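Putative acetyltransferase Sthe_0691 (Sphaerobacter thermophilus, PDB 3SHP) probably transfers an acetyl group from acetyl-CoA to an acceptor not yet identified, as a putative member of the GNAT acetyltransferases. Local coordinates at residues A[66-77]-A[88-96]; A[80-89]-A[117-125]. One frame throughout, in Å; residues are numbered along the deposited sequence.

Contact 1 of 2, residues A[66-77]-A[88-96]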
loop_
_atom_site.group_PDB
_atom_site.type_symbol
_atom_site.label_atom_id
_atom_site.label_comp_id
_atom_site.label_asym_id
_atom_site.label_seq_id
_atom_site.Cartn_x
_atom_site.Cartn_y
_atom_site.Cartn_z
ATOM N N ARG A 66 -14.342 3.576 31.924
ATOM C CA ARG A 66 -15.732 3.730 32.312
ATOM C C ARG A 66 -15.965 3.021 33.621
ATOM O O ARG A 66 -15.725 1.823 33.738
ATOM C CB ARG A 66 -16.689 3.205 31.239
ATOM C CG ARG A 66 -18.140 3.566 31.496
ATOM C CD ARG A 66 -19.012 3.318 30.289
ATOM N NE ARG A 66 -18.814 1.988 29.694
ATOM C CZ ARG A 66 -19.158 1.666 28.451
ATOM N NH1 ARG A 66 -18.940 0.437 28.008
ATOM N NH2 ARG A 66 -19.736 2.564 27.663
ATOM N N ARG A 67 -16.433 3.788 34.604
ATOM C CA ARG A 67 -16.704 3.304 35.947
ATOM C C ARG A 67 -17.722 2.140 36.013
ATOM O O ARG A 67 -17.452 1.131 36.666
ATOM C CB ARG A 67 -17.153 4.478 36.849
ATOM C CG ARG A 67 -16.061 5.622 36.990
ATOM C CD ARG A 67 -16.496 6.766 37.887
ATOM N NE ARG A 67 -17.088 6.262 39.123
ATOM C CZ ARG A 67 -17.902 6.953 39.923
ATOM N NH1 ARG A 67 -18.227 8.214 39.645
ATOM N NH2 ARG A 67 -18.395 6.375 41.022
ATOM N N SER A 68 -18.862 2.262 35.332
ATOM C CA SER A 68 -19.912 1.213 35.435
ATOM C C SER A 68 -19.392 -0.189 35.115
ATOM O O SER A 68 -19.726 -1.135 35.814
ATOM C CB SER A 68 -21.142 1.538 34.588
ATOM O OG SER A 68 -20.776 1.731 33.223
ATOM N N ASP A 69 -18.535 -0.331 34.107
ATOM C CA ASP A 69 -18.068 -1.680 33.714
ATOM C C ASP A 69 -16.555 -1.868 33.660
ATOM O O ASP A 69 -16.086 -2.946 33.289
ATOM C CB ASP A 69 -18.702 -2.121 32.366
ATOM C CG ASP A 69 -18.332 -1.197 31.202
ATOM O OD1 ASP A 69 -17.671 -0.165 31.438
ATOM O OD2 ASP A 69 -18.699 -1.494 30.039
ATOM N N GLU A 70 -15.798 -0.825 34.006
ATOM C CA GLU A 70 -14.329 -0.880 33.999
ATOM C C GLU A 70 -13.717 -1.006 32.612
ATOM O O GLU A 70 -12.541 -1.366 32.481
ATOM C CB GLU A 70 -13.809 -2.006 34.898
ATOM C CG GLU A 70 -14.083 -1.779 36.381
ATOM C CD GLU A 70 -13.214 -0.672 36.937
ATOM O OE1 GLU A 70 -12.062 -0.561 36.484
ATOM O OE2 GLU A 70 -13.671 0.086 37.816
ATOM N N ALA A 71 -14.498 -0.700 31.580
ATOM C CA ALA A 71 -14.013 -0.777 30.213
ATOM C C ALA A 71 -13.112 0.411 29.911
ATOM O O ALA A 71 -13.411 1.553 30.283
ATOM C CB ALA A 71 -15.179 -0.800 29.252
ATOM N N VAL A 72 -12.004 0.141 29.230
ATOM C CA VAL A 72 -11.150 1.222 28.748
ATOM C C VAL A 72 -11.852 1.761 27.501
ATOM O O VAL A 72 -11.970 1.035 26.502
ATOM C CB VAL A 72 -9.723 0.710 28.432
ATOM C CG1 VAL A 72 -8.883 1.806 27.709
ATOM C CG2 VAL A 72 -9.024 0.205 29.733
ATOM N N VAL A 73 -12.345 3.001 27.576
ATOM C CA VAL A 73 -13.125 3.593 26.505
ATOM C C VAL A 73 -12.326 4.621 25.686
ATOM O O VAL A 73 -12.796 5.123 24.643
ATOM C CB VAL A 73 -14.445 4.211 27.034
ATOM C CG1 VAL A 73 -15.291 3.143 27.731
ATOM C CG2 VAL A 73 -14.161 5.425 27.975
ATOM N N GLY A 74 -11.114 4.931 26.136
ATOM C CA GLY A 74 -10.268 5.794 25.366
ATOM C C GLY A 74 -8.951 6.010 26.047
ATOM O O GLY A 74 -8.654 5.368 27.063
ATOM N N SER A 75 -8.161 6.923 25.495
ATOM C CA SER A 75 -6.862 7.240 26.041
ATOM C C SER A 75 -6.621 8.726 25.879
ATOM O O SER A 75 -7.213 9.384 25.019
ATOM C CB SER A 75 -5.772 6.459 25.304
ATOM O OG SER A 75 -5.734 6.859 23.955
ATOM N N CYS A 76 -5.769 9.263 26.729
ATOM C CA CYS A 76 -5.377 10.642 26.598
ATOM C C CYS A 76 -3.870 10.628 26.449
ATOM O O CYS A 76 -3.146 10.212 27.377
ATOM C CB CYS A 76 -5.813 11.441 27.827
ATOM S SG CYS A 76 -5.216 13.146 27.750
ATOM N N ARG A 77 -3.384 11.068 25.294
ATOM C CA ARG A 77 -1.942 11.121 25.091
ATOM C C ARG A 77 -1.376 12.490 25.444
ATOM O O ARG A 77 -1.816 13.510 24.927
ATOM C CB ARG A 77 -1.555 10.739 23.670
ATOM C CG ARG A 77 -0.059 10.505 23.582
ATOM C CD ARG A 77 0.419 10.161 22.178
ATOM N NE ARG A 77 -0.046 8.870 21.688
ATOM C CZ ARG A 77 0.565 7.705 21.916
ATOM N NH1 ARG A 77 1.676 7.643 22.668
ATOM N NH2 ARG A 77 0.062 6.588 21.378
ATOM N N ARG A 88 -3.986 15.032 23.248
ATOM C CA ARG A 88 -5.050 14.670 22.336
ATOM C C ARG A 88 -5.712 13.412 22.884
ATOM O O ARG A 88 -5.127 12.700 23.704
ATOM C CB ARG A 88 -4.497 14.464 20.906
ATOM C CG ARG A 88 -3.746 13.147 20.599
ATOM C CD ARG A 88 -3.675 12.852 19.040
ATOM N NE ARG A 88 -2.989 13.930 18.312
ATOM C CZ ARG A 88 -1.665 14.015 18.143
ATOM N NH1 ARG A 88 -1.137 15.063 17.505
ATOM N NH2 ARG A 88 -0.862 13.059 18.615
ATOM N N PHE A 89 -6.929 13.150 22.452
ATOM C CA PHE A 89 -7.696 12.023 22.969
ATOM C C PHE A 89 -7.947 11.063 21.827
ATOM O O PHE A 89 -8.112 11.495 20.682
ATOM C CB PHE A 89 -9.047 12.495 23.523
ATOM C CG PHE A 89 -8.929 13.467 24.665
ATOM C CD1 PHE A 89 -8.856 13.014 25.975
ATOM C CD2 PHE A 89 -8.878 14.833 24.426
ATOM C CE1 PHE A 89 -8.744 13.905 27.035
ATOM C CE2 PHE A 89 -8.754 15.740 25.479
ATOM C CZ PHE A 89 -8.697 15.274 26.796
ATOM N N HIS A 90 -7.983 9.775 22.145
ATOM C CA HIS A 90 -8.310 8.734 21.185
ATOM C C HIS A 90 -9.424 7.932 21.840
ATOM O O HIS A 90 -9.174 7.252 22.822
ATOM C CB HIS A 90 -7.116 7.809 20.936
ATOM C CG HIS A 90 -5.914 8.486 20.356
ATOM N ND1 HIS A 90 -5.759 8.699 19.000
ATOM C CD2 HIS A 90 -4.796 8.981 20.943
ATOM C CE1 HIS A 90 -4.605 9.306 18.780
ATOM N NE2 HIS A 90 -3.999 9.482 19.942
HETATM N N MSE A 91 -10.648 8.020 21.328
HETATM C CA MSE A 91 -11.780 7.294 21.947
HETATM C C MSE A 91 -12.057 6.002 21.185
HETATM O O MSE A 91 -11.809 5.942 19.990
HETATM C CB MSE A 91 -13.044 8.165 21.973
HETATM C CG MSE A 91 -12.793 9.553 22.563
HETATM SE SE MSE A 91 -12.084 9.496 24.384
HETATM C CE MSE A 91 -13.653 8.779 25.236
ATOM N N ALA A 92 -12.557 4.972 21.865
ATOM C CA ALA A 92 -12.884 3.725 21.185
ATOM C C ALA A 92 -13.970 3.984 20.146
ATOM O O ALA A 92 -14.921 4.703 20.407
ATOM C CB ALA A 92 -13.322 2.648 22.170
ATOM N N PRO A 93 -13.802 3.422 18.948
ATOM C CA PRO A 93 -14.759 3.608 17.857
ATOM C C PRO A 93 -16.117 2.940 18.104
ATOM O O PRO A 93 -17.116 3.372 17.513
ATOM C CB PRO A 93 -14.060 2.943 16.645
ATOM C CG PRO A 93 -13.159 1.903 17.277
ATOM C CD PRO A 93 -12.652 2.602 18.537
ATOM N N TRP A 94 -16.153 1.914 18.953
ATOM C CA TRP A 94 -17.407 1.236 19.291
ATOM C C TRP A 94 -18.260 2.009 20.304
ATOM O O TRP A 94 -19.370 1.587 20.618
ATOM C CB TRP A 94 -17.153 -0.178 19.815
ATOM C CG TRP A 94 -16.073 -0.297 20.882
ATOM C CD1 TRP A 94 -14.766 -0.663 20.690
ATOM C CD2 TRP A 94 -16.220 -0.076 22.299
ATOM N NE1 TRP A 94 -14.100 -0.696 21.897
ATOM C CE2 TRP A 94 -14.960 -0.340 22.898
ATOM C CE3 TRP A 94 -17.297 0.293 23.119
ATOM C CZ2 TRP A 94 -14.733 -0.212 24.266
ATOM C CZ3 TRP A 94 -17.084 0.408 24.495
ATOM C CH2 TRP A 94 -15.794 0.165 25.056
ATOM N N LEU A 95 -17.755 3.128 20.817
ATOM C CA LEU A 95 -18.525 3.871 21.808
ATOM C C LEU A 95 -19.804 4.448 21.213
ATOM O O LEU A 95 -19.825 4.870 20.057
ATOM C CB LEU A 95 -17.691 4.981 22.430
ATOM C CG LEU A 95 -16.809 4.616 23.611
ATOM C CD1 LEU A 95 -15.966 5.842 23.960
ATOM C CD2 LEU A 95 -17.637 4.195 24.836
ATOM N N ASP A 96 -20.875 4.437 21.996
ATOM C CA ASP A 96 -22.148 4.983 21.543
ATOM C C ASP A 96 -22.102 6.509 21.403
ATOM O O ASP A 96 -22.588 7.056 20.397
ATOM C CB ASP A 96 -23.276 4.570 22.499
ATOM C CG ASP A 96 -24.013 3.333 22.026
ATOM O OD1 ASP A 96 -24.097 3.153 20.791
ATOM O OD2 ASP A 96 -24.517 2.557 22.883
HETATM O O HOH W 1 -1.547 10.237 19.498
#
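Val73 is the hub where the 66-77 segment meets the turn after strand 88-91. Leu95 crosses it at about a right angle, its CD1 lying 3.8 Å from Val73 CB, while Trp94 brings CH2 to 4.0 Å from Val73 CG1. The indole can swing back here because its CG sits between backbone N and carbonyl carbon (chi1 48°); the neighbouring atom of the same benzo edge meets Arg66, NH1 lying near the ring plane at 4.0 Å from CZ3 of Trp94. Side-on, Arg66 grips Asp69 through NE and NH1, one nitrogen to each carboxylate oxygen, and the NE bond to Asp69 OD1 is nearly straight (176°). Val73 CG1 lies over one guanidinium face, and Glu21 of a second subunit takes Arg66 NH2. A leucine in place of this arginine would probably leave Asp69 and that neighbouring Glu21 without their cationic mate and uncover the Trp94 edge. Farther along, Cys76 SG stands obliquely to the Phe89 ring, 3.7 Å from Phe89 CE1. On the other face, water 1 joins His90 NE2, at 2.6 Å, to Arg88 NH2, which also bonds Asn38. Backbone evidence defines the pairing: Ser75 with His90 and Arg77 with Arg88 are hydrogen-bonded pairs, and Ala92 N reaches Val73 O at 2.8 Å. This is an antiparallel beta hairpin, with Val73 and Gly74 forming a classic bulge opposite Ile64 of strand 58-66.

Contact 2 of 2, residues A[80-89]-A[117-125]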
loop_
_atom_site.group_PDB
_atom_site.type_symbol
_atom_site.label_atom_id
_atom_site.label_comp_id
_atom_site.label_asym_id
_atom_site.label_seq_id
_atom_site.Cartn_x
_atom_site.Cartn_y
_atom_site.Cartn_z
ATOM N N PHE A 80 4.881 16.301 27.457
ATOM C CA PHE A 80 5.432 17.447 28.175
ATOM C C PHE A 80 6.693 17.930 27.490
ATOM O O PHE A 80 7.514 17.120 27.029
ATOM C CB PHE A 80 5.775 17.137 29.647
ATOM C CG PHE A 80 4.576 16.883 30.516
ATOM C CD1 PHE A 80 4.323 15.605 31.008
ATOM C CD2 PHE A 80 3.697 17.911 30.839
ATOM C CE1 PHE A 80 3.216 15.349 31.800
ATOM C CE2 PHE A 80 2.566 17.662 31.642
ATOM C CZ PHE A 80 2.329 16.377 32.118
ATOM N N GLY A 81 6.838 19.244 27.415
ATOM C CA GLY A 81 8.134 19.845 27.158
ATOM C C GLY A 81 8.632 20.451 28.470
ATOM O O GLY A 81 8.221 20.041 29.552
ATOM N N LYS A 82 9.494 21.452 28.398
ATOM C CA LYS A 82 9.990 22.060 29.625
ATOM C C LYS A 82 8.882 22.758 30.408
ATOM O O LYS A 82 8.710 22.503 31.596
ATOM C CB LYS A 82 11.141 23.020 29.332
ATOM C CG LYS A 82 11.816 23.577 30.569
ATOM C CD LYS A 82 13.099 24.313 30.194
ATOM C CE LYS A 82 12.852 25.489 29.214
ATOM N NZ LYS A 82 14.105 25.994 28.507
ATOM N N GLN A 83 8.134 23.629 29.746
ATOM C CA GLN A 83 7.073 24.359 30.405
ATOM C C GLN A 83 5.728 24.200 29.705
ATOM O O GLN A 83 4.836 25.038 29.877
ATOM C CB GLN A 83 7.477 25.822 30.463
ATOM C CG GLN A 83 8.339 26.114 31.697
ATOM C CD GLN A 83 9.346 27.202 31.478
ATOM O OE1 GLN A 83 9.669 27.571 30.340
ATOM N NE2 GLN A 83 9.882 27.716 32.572
ATOM N N THR A 84 5.598 23.138 28.901
ATOM C CA THR A 84 4.417 22.938 28.061
ATOM C C THR A 84 3.801 21.575 28.280
ATOM O O THR A 84 4.498 20.624 28.640
ATOM C CB THR A 84 4.751 23.065 26.561
ATOM O OG1 THR A 84 5.667 22.030 26.187
ATOM C CG2 THR A 84 5.381 24.437 26.248
ATOM N N ALA A 85 2.490 21.486 28.074
ATOM C CA ALA A 85 1.816 20.205 28.014
ATOM C C ALA A 85 0.899 20.224 26.805
ATOM O O ALA A 85 0.126 21.168 26.632
ATOM C CB ALA A 85 1.014 19.971 29.259
ATOM N N SER A 86 1.017 19.196 25.966
ATOM C CA SER A 86 0.214 19.043 24.769
ATOM C C SER A 86 -0.504 17.704 24.852
ATOM O O SER A 86 0.067 16.719 25.318
ATOM C CB SER A 86 1.110 19.095 23.529
ATOM O OG SER A 86 1.856 20.303 23.513
ATOM N N LEU A 87 -1.749 17.659 24.402
ATOM C CA LEU A 87 -2.542 16.438 24.510
ATOM C C LEU A 87 -3.632 16.280 23.471
ATOM O O LEU A 87 -4.132 17.256 22.902
ATOM C CB LEU A 87 -3.176 16.306 25.883
ATOM C CG LEU A 87 -4.016 17.450 26.398
ATOM C CD1 LEU A 87 -5.184 16.885 27.182
ATOM C CD2 LEU A 87 -3.148 18.372 27.279
ATOM N N ARG A 88 -3.986 15.032 23.248
ATOM C CA ARG A 88 -5.050 14.670 22.336
ATOM C C ARG A 88 -5.712 13.412 22.884
ATOM O O ARG A 88 -5.127 12.700 23.704
ATOM C CB ARG A 88 -4.497 14.464 20.906
ATOM C CG ARG A 88 -3.746 13.147 20.599
ATOM C CD ARG A 88 -3.675 12.852 19.040
ATOM N NE ARG A 88 -2.989 13.930 18.312
ATOM C CZ ARG A 88 -1.665 14.015 18.143
ATOM N NH1 ARG A 88 -1.137 15.063 17.505
ATOM N NH2 ARG A 88 -0.862 13.059 18.615
ATOM N N PHE A 89 -6.929 13.150 22.452
ATOM C CA PHE A 89 -7.696 12.023 22.969
ATOM C C PHE A 89 -7.947 11.063 21.827
ATOM O O PHE A 89 -8.112 11.495 20.682
ATOM C CB PHE A 89 -9.047 12.495 23.523
ATOM C CG PHE A 89 -8.929 13.467 24.665
ATOM C CD1 PHE A 89 -8.856 13.014 25.975
ATOM C CD2 PHE A 89 -8.878 14.833 24.426
ATOM C CE1 PHE A 89 -8.744 13.905 27.035
ATOM C CE2 PHE A 89 -8.754 15.740 25.479
ATOM C CZ PHE A 89 -8.697 15.274 26.796
ATOM N N HIS A 117 1.817 20.441 38.014
ATOM C CA HIS A 117 2.926 20.676 37.108
ATOM C C HIS A 117 3.162 22.173 36.966
ATOM O O HIS A 117 2.282 22.990 37.295
ATOM C CB HIS A 117 2.647 20.042 35.743
ATOM C CG HIS A 117 2.252 18.593 35.808
ATOM N ND1 HIS A 117 3.166 17.564 35.708
ATOM C CD2 HIS A 117 1.041 18.007 35.958
ATOM C CE1 HIS A 117 2.534 16.406 35.800
ATOM N NE2 HIS A 117 1.243 16.648 35.954
ATOM N N GLU A 118 4.351 22.536 36.484
ATOM C CA GLU A 118 4.713 23.951 36.347
ATOM C C GLU A 118 4.670 24.457 34.903
ATOM O O GLU A 118 5.695 24.738 34.279
ATOM C CB GLU A 118 6.044 24.231 37.039
ATOM C CG GLU A 118 5.931 24.084 38.559
ATOM C CD GLU A 118 4.938 25.082 39.188
ATOM O OE1 GLU A 118 5.098 25.372 40.391
ATOM O OE2 GLU A 118 4.013 25.585 38.481
ATOM N N LEU A 119 3.456 24.605 34.397
ATOM C CA LEU A 119 3.244 24.827 32.979
ATOM C C LEU A 119 2.918 26.270 32.695
ATOM O O LEU A 119 2.189 26.911 33.452
ATOM C CB LEU A 119 2.100 23.956 32.485
ATOM C CG LEU A 119 2.249 22.473 32.742
ATOM C CD1 LEU A 119 0.943 21.808 32.331
ATOM C CD2 LEU A 119 3.438 21.886 31.973
ATOM N N LEU A 120 3.471 26.776 31.603
ATOM C CA LEU A 120 3.096 28.086 31.100
ATOM C C LEU A 120 2.113 27.914 29.926
ATOM O O LEU A 120 1.410 28.868 29.581
ATOM C CB LEU A 120 4.349 28.897 30.706
ATOM C CG LEU A 120 5.338 29.109 31.875
ATOM C CD1 LEU A 120 6.599 29.911 31.492
ATOM C CD2 LEU A 120 4.652 29.757 33.095
ATOM N N VAL A 121 2.049 26.703 29.347
ATOM C CA VAL A 121 1.205 26.422 28.163
ATOM C C VAL A 121 0.580 25.030 28.205
ATOM O O VAL A 121 1.267 24.029 28.470
ATOM C CB VAL A 121 1.995 26.546 26.838
ATOM C CG1 VAL A 121 1.056 26.594 25.648
ATOM C CG2 VAL A 121 2.871 27.780 26.839
ATOM N N ILE A 122 -0.730 24.984 27.971
ATOM C CA ILE A 122 -1.490 23.744 27.808
ATOM C C ILE A 122 -2.160 23.821 26.443
ATOM O O ILE A 122 -2.776 24.845 26.113
ATOM C CB ILE A 122 -2.585 23.590 28.901
ATOM C CG1 ILE A 122 -1.959 23.612 30.301
ATOM C CG2 ILE A 122 -3.381 22.297 28.713
ATOM C CD1 ILE A 122 -2.988 23.525 31.484
ATOM N N THR A 123 -2.043 22.741 25.669
ATOM C CA THR A 123 -2.411 22.737 24.264
ATOM C C THR A 123 -3.190 21.437 24.011
ATOM O O THR A 123 -2.681 20.330 24.276
ATOM C CB THR A 123 -1.137 22.841 23.360
ATOM O OG1 THR A 123 -0.419 24.045 23.664
ATOM C CG2 THR A 123 -1.482 22.866 21.876
ATOM N N VAL A 124 -4.423 21.584 23.529
ATOM C CA VAL A 124 -5.345 20.458 23.339
ATOM C C VAL A 124 -5.953 20.458 21.927
ATOM O O VAL A 124 -6.475 21.481 21.459
ATOM C CB VAL A 124 -6.508 20.502 24.366
ATOM C CG1 VAL A 124 -7.313 19.205 24.338
ATOM C CG2 VAL A 124 -5.970 20.765 25.798
ATOM N N GLU A 125 -5.924 19.303 21.273
ATOM C CA GLU A 125 -6.577 19.110 19.972
ATOM C C GLU A 125 -8.043 18.775 20.200
ATOM O O GLU A 125 -8.355 17.858 21.005
ATOM C CB GLU A 125 -5.938 17.945 19.213
ATOM C CG GLU A 125 -4.509 18.164 18.780
ATOM C CD GLU A 125 -4.030 17.096 17.752
ATOM O OE1 GLU A 125 -4.731 16.067 17.570
ATOM O OE2 GLU A 125 -2.948 17.290 17.140
HETATM O O HOH W 2 1.843 23.056 24.643
HETATM O O HOH W 3 -8.075 15.039 20.749
#
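Gln83 lies alongside Leu120 at one end of this pairing, Arg88 beside Glu125 at the other; Gln83, Glu125 and Leu87 bury more surface here than any other residue. The Gln83 and Leu120 side chains point the same way, the amide carbon CD of Gln83 3.9 Å from Leu120 CD1. Its carbonyl does more: Gln83 O accepts from Leu120 N at 2.8 Å and from Val121 N at 3.3 Å, so one oxygen holds the start of the neighbouring strand. Between the ends, Ala85 and Leu87 each donate and accept across the interface, and the strand axes diverge by only 12°. Such parallel neighbours, linked through helix 98-116, form a beta-alpha-beta unit, consistent with the central part of a GNAT fold. Leu87 turns to the helix side, where CG meets Val124 CG2 at 3.9 Å and Leu113 of that helix packs on it. At the far end Arg88 takes Glu125 side-on, with NE 2.9 Å from Glu125 OE1. Both oxygens stay near the guanidinium plane, yet each is met from above the carboxylate plane, because the two planes stand 64° apart. The bend at chi3 (59°) of Arg88 turns the guanidinium alongside the acid, and Arg41 gives Glu125 OE2 a second cationic partner. Past the paired strands 84-89 and 121-125, Phe80, which ends strand 72-80, forms an offset stack with His117, centroids 4.8 Å apart, CZ of Phe80 lying over one imidazole face.

Overall arrangement
Strand 84-91 serves both contacts: along one edge it pairs antiparallel with strand 72-80 in contact 1, along the other parallel with strand 121-127 in contact 2. Their centres are 21 Å apart, on opposite sides of the chain's centre, yet they meet directly through Arg88 and Phe89, which belong to both, and where Cys76 SG packs 3.8 Å from Leu87 CD1. Arg88 thus connects the water-bridged site of the hairpin with the acid of the parallel strand. The bound meso-tartaric acid, in a pocket with Phe35, Arg58 and Trp59, lies about 7 Å from the side chain of Arg77 in contact 1 and about 8 Å from that of Phe80 in contact 2.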